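Local structure of glycosyl hydrolase, family 38 (Enterococcus faecalis, 5KBP) at residues D128-M133 against H351-I356. The protein probably hydrolyses alpha-mannosidic bonds in carbohydrates, as a member of glycosyl hydrolase family 38. Numbering follows the deposited sequence.
Sequences DTFGNM and HPHDSI
His353 reaches from the start of helix 353-356 to meet both Phe130 and Asp128. With Phe130 it makes an offset edge-to-face pair: the imidazole edge is directed at the phenyl face, the centroids are 5.6 Å apart and the planes stand at 84°. Closest approach is displaced to the far end of the phenyl ring, where Phe130 CZ lies 3.9 Å from His353 CD2. Next to it, Asp128 OD2 comes within 3.7 Å of His353 NE2, too long for a hydrogen bond, and the carboxylate stands nearly perpendicular to the imidazole. Backbone O of Asp128 also lies over one imidazole face, near its rim. The histidine gets there by placing CG between its backbone N and carbonyl carbon (chi1 58°).

Asp354 plays a smaller part, with OD1 4.4 Å from Phe130 CZ. By comparison with family 38 relatives, this is probably the floor of the active-site cleft, where the loop after strand 124-126 of the N-terminal domain meets the start of helix 353-356 in the middle domain. In relatives, an aspartate and a histidine from these two motifs help hold a zinc ion. The convergence of Asp128, His353 and Asp18 is consistent with such a site here.

Further out, Asp128 is held chiefly by Arg152, which makes a salt bridge to OD1. Phe130 sits at the centre of an inverse gamma turn, closed by a weak bond from Gly131 N to Thr129 O, and its ring also packs on Leu296. On the other segment, Pro352 is the N-cap residue, and its carbonyl O accepts from Ser355 N at 2.7 Å and from Ile356 N at 3.1 Å, fixing the first turn that presents His353.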
ATOM      1  N   ASP A 128      -1.419  22.898  13.693  1.00 51.54           N
ATOM      2  CA  ASP A 128      -0.123  22.858  13.027  1.00 62.31           C
ATOM      3  C   ASP A 128      -0.245  23.033  11.516  1.00 67.15           C
ATOM      4  O   ASP A 128       0.673  22.659  10.780  1.00 81.34           O
ATOM      5  CB  ASP A 128       0.601  21.548  13.354  1.00 71.85           C
ATOM      6  CG  ASP A 128       2.101  21.652  13.189  1.00 83.10           C
ATOM      7  OD1 ASP A 128       2.632  22.777  13.297  1.00 86.33           O
ATOM      8  OD2 ASP A 128       2.749  20.611  12.951  1.00 86.52           O
ATOM      9  N   THR A 129      -1.352  23.598  11.040  1.00 63.36           N
ATOM     10  CA  THR A 129      -1.567  23.734   9.605  1.00 66.31           C
ATOM     11  C   THR A 129      -0.628  24.786   9.024  1.00 62.86           C
ATOM     12  O   THR A 129      -0.524  25.900   9.546  1.00 60.68           O
ATOM     13  CB  THR A 129      -3.021  24.107   9.317  1.00 66.48           C
ATOM     14  OG1 THR A 129      -3.894  23.194   9.995  1.00 59.54           O
ATOM     15  CG2 THR A 129      -3.303  24.047   7.822  1.00 67.72           C
ATOM     16  N   PHE A 130       0.058  24.428   7.939  1.00 65.71           N
ATOM     17  CA  PHE A 130       1.010  25.320   7.279  1.00 67.50           C
ATOM     18  C   PHE A 130       0.221  26.333   6.458  1.00 75.42           C
ATOM     19  O   PHE A 130      -0.009  26.154   5.261  1.00 78.26           O
ATOM     20  CB  PHE A 130       1.978  24.533   6.402  1.00 70.82           C
ATOM     21  CG  PHE A 130       2.651  23.384   7.106  1.00 76.92           C
ATOM     22  CD1 PHE A 130       2.910  23.432   8.467  1.00 78.23           C
ATOM     23  CD2 PHE A 130       3.026  22.254   6.399  1.00 76.72           C
ATOM     24  CE1 PHE A 130       3.526  22.372   9.108  1.00 81.16           C
ATOM     25  CE2 PHE A 130       3.645  21.195   7.033  1.00 80.67           C
ATOM     26  CZ  PHE A 130       3.895  21.254   8.389  1.00 84.16           C
ATOM     27  N   GLY A 131      -0.198  27.414   7.109  1.00 75.97           N
ATOM     28  CA  GLY A 131      -1.012  28.413   6.445  1.00 75.89           C
ATOM     29  C   GLY A 131      -2.476  28.029   6.414  1.00 69.15           C
ATOM     30  O   GLY A 131      -2.814  26.865   6.182  1.00 73.21           O
ATOM     31  N   ASN A 132      -3.357  28.996   6.648  1.00 61.71           N
ATOM     32  CA  ASN A 132      -4.788  28.747   6.720  1.00 64.59           C
ATOM     33  C   ASN A 132      -5.506  29.452   5.575  1.00 63.49           C
ATOM     34  O   ASN A 132      -5.224  30.615   5.273  1.00 72.31           O
ATOM     35  CB  ASN A 132      -5.354  29.206   8.065  1.00 63.73           C
ATOM     36  CG  ASN A 132      -4.936  28.299   9.209  1.00 69.58           C
ATOM     37  OD1 ASN A 132      -5.616  27.321   9.518  1.00 72.47           O
ATOM     38  ND2 ASN A 132      -3.812  28.617   9.838  1.00 69.75           N
ATOM     39  N   MET A 133      -6.434  28.731   4.948  1.00 55.69           N
ATOM     40  CA  MET A 133      -7.173  29.259   3.809  1.00 60.44           C
ATOM     41  C   MET A 133      -7.998  30.477   4.212  1.00 59.31           C
ATOM     42  O   MET A 133      -8.459  30.600   5.350  1.00 55.11           O
ATOM     43  CB  MET A 133      -8.086  28.177   3.232  1.00 59.92           C
ATOM     44  CG  MET A 133      -9.053  27.606   4.256  1.00 64.49           C
ATOM     45  SD  MET A 133     -10.102  26.286   3.639  1.00 71.25           S
ATOM     46  CE  MET A 133      -8.904  24.997   3.354  1.00 66.63           C
ATOM     47  N   HIS A 351      -4.491  12.812   3.255  1.00 36.80           N
ATOM     48  CA  HIS A 351      -4.601  14.253   3.439  1.00 40.02           C
ATOM     49  C   HIS A 351      -4.109  14.814   4.778  1.00 40.11           C
ATOM     50  O   HIS A 351      -4.142  16.039   4.939  1.00 42.74           O
ATOM     51  CB  HIS A 351      -6.054  14.677   3.228  1.00 36.96           C
ATOM     52  CG  HIS A 351      -6.483  14.654   1.794  1.00 43.65           C
ATOM     53  ND1 HIS A 351      -7.784  14.881   1.400  1.00 34.75           N
ATOM     54  CD2 HIS A 351      -5.777  14.437   0.659  1.00 44.33           C
ATOM     55  CE1 HIS A 351      -7.862  14.801   0.083  1.00 47.02           C
ATOM     56  NE2 HIS A 351      -6.658  14.534  -0.391  1.00 44.93           N
ATOM     57  N   PRO A 352      -3.666  14.016   5.764  1.00 38.53           N
ATOM     58  CA  PRO A 352      -2.957  14.631   6.895  1.00 39.93           C
ATOM     59  C   PRO A 352      -1.755  15.421   6.399  1.00 46.88           C
ATOM     60  O   PRO A 352      -1.088  15.029   5.440  1.00 49.50           O
ATOM     61  CB  PRO A 352      -2.542  13.431   7.750  1.00 36.50           C
ATOM     62  CG  PRO A 352      -3.608  12.446   7.509  1.00 34.49           C
ATOM     63  CD  PRO A 352      -3.968  12.599   6.054  1.00 34.13           C
ATOM     64  N   HIS A 353      -1.490  16.554   7.060  1.00 54.37           N
ATOM     65  CA  HIS A 353      -0.555  17.529   6.502  1.00 60.07           C
ATOM     66  C   HIS A 353       0.819  16.918   6.251  1.00 49.88           C
ATOM     67  O   HIS A 353       1.431  17.169   5.209  1.00 50.17           O
ATOM     68  CB  HIS A 353      -0.454  18.757   7.411  1.00 69.20           C
ATOM     69  CG  HIS A 353      -0.013  18.452   8.809  1.00 90.61           C
ATOM     70  ND1 HIS A 353      -0.865  17.935   9.762  1.00 99.17           N
ATOM     71  CD2 HIS A 353       1.184  18.612   9.422  1.00 95.83           C
ATOM     72  CE1 HIS A 353      -0.209  17.779  10.897  1.00 98.89           C
ATOM     73  NE2 HIS A 353       1.036  18.182  10.718  1.00 97.67           N
ATOM     74  N   ASP A 354       1.309  16.087   7.171  1.00 45.86           N
ATOM     75  CA  ASP A 354       2.598  15.439   6.945  1.00 44.49           C
ATOM     76  C   ASP A 354       2.559  14.456   5.780  1.00 48.57           C
ATOM     77  O   ASP A 354       3.607  14.174   5.189  1.00 47.27           O
ATOM     78  CB  ASP A 354       3.064  14.731   8.215  1.00 52.25           C
ATOM     79  CG  ASP A 354       3.491  15.704   9.295  1.00 60.09           C
ATOM     80  OD1 ASP A 354       3.770  16.875   8.962  1.00 52.80           O
ATOM     81  OD2 ASP A 354       3.556  15.298  10.474  1.00 62.99           O
ATOM     82  N   SER A 355       1.380  13.940   5.430  1.00 46.19           N
ATOM     83  CA  SER A 355       1.272  13.026   4.298  1.00 44.46           C
ATOM     84  C   SER A 355       1.304  13.777   2.971  1.00 41.25           C
ATOM     85  O   SER A 355       2.204  13.573   2.149  1.00 40.89           O
ATOM     86  CB  SER A 355      -0.011  12.197   4.414  1.00 40.92           C
ATOM     87  OG  SER A 355       0.024  11.352   5.551  1.00 44.28           O
ATOM     88  N   ILE A 356       0.331  14.666   2.756  1.00 43.05           N
ATOM     89  CA  ILE A 356       0.168  15.292   1.447  1.00 42.70           C
ATOM     90  C   ILE A 356       1.272  16.309   1.175  1.00 46.79           C
ATOM     91  O   ILE A 356       1.624  16.550   0.014  1.00 49.04           O
ATOM     92  CB  ILE A 356      -1.235  15.921   1.333  1.00 40.55           C
ATOM     93  CG1 ILE A 356      -1.494  16.416  -0.092  1.00 44.10           C
ATOM     94  CG2 ILE A 356      -1.408  17.043   2.348  1.00 43.38           C
ATOM     95  CD1 ILE A 356      -1.443  15.320  -1.138  1.00 46.81           C
TER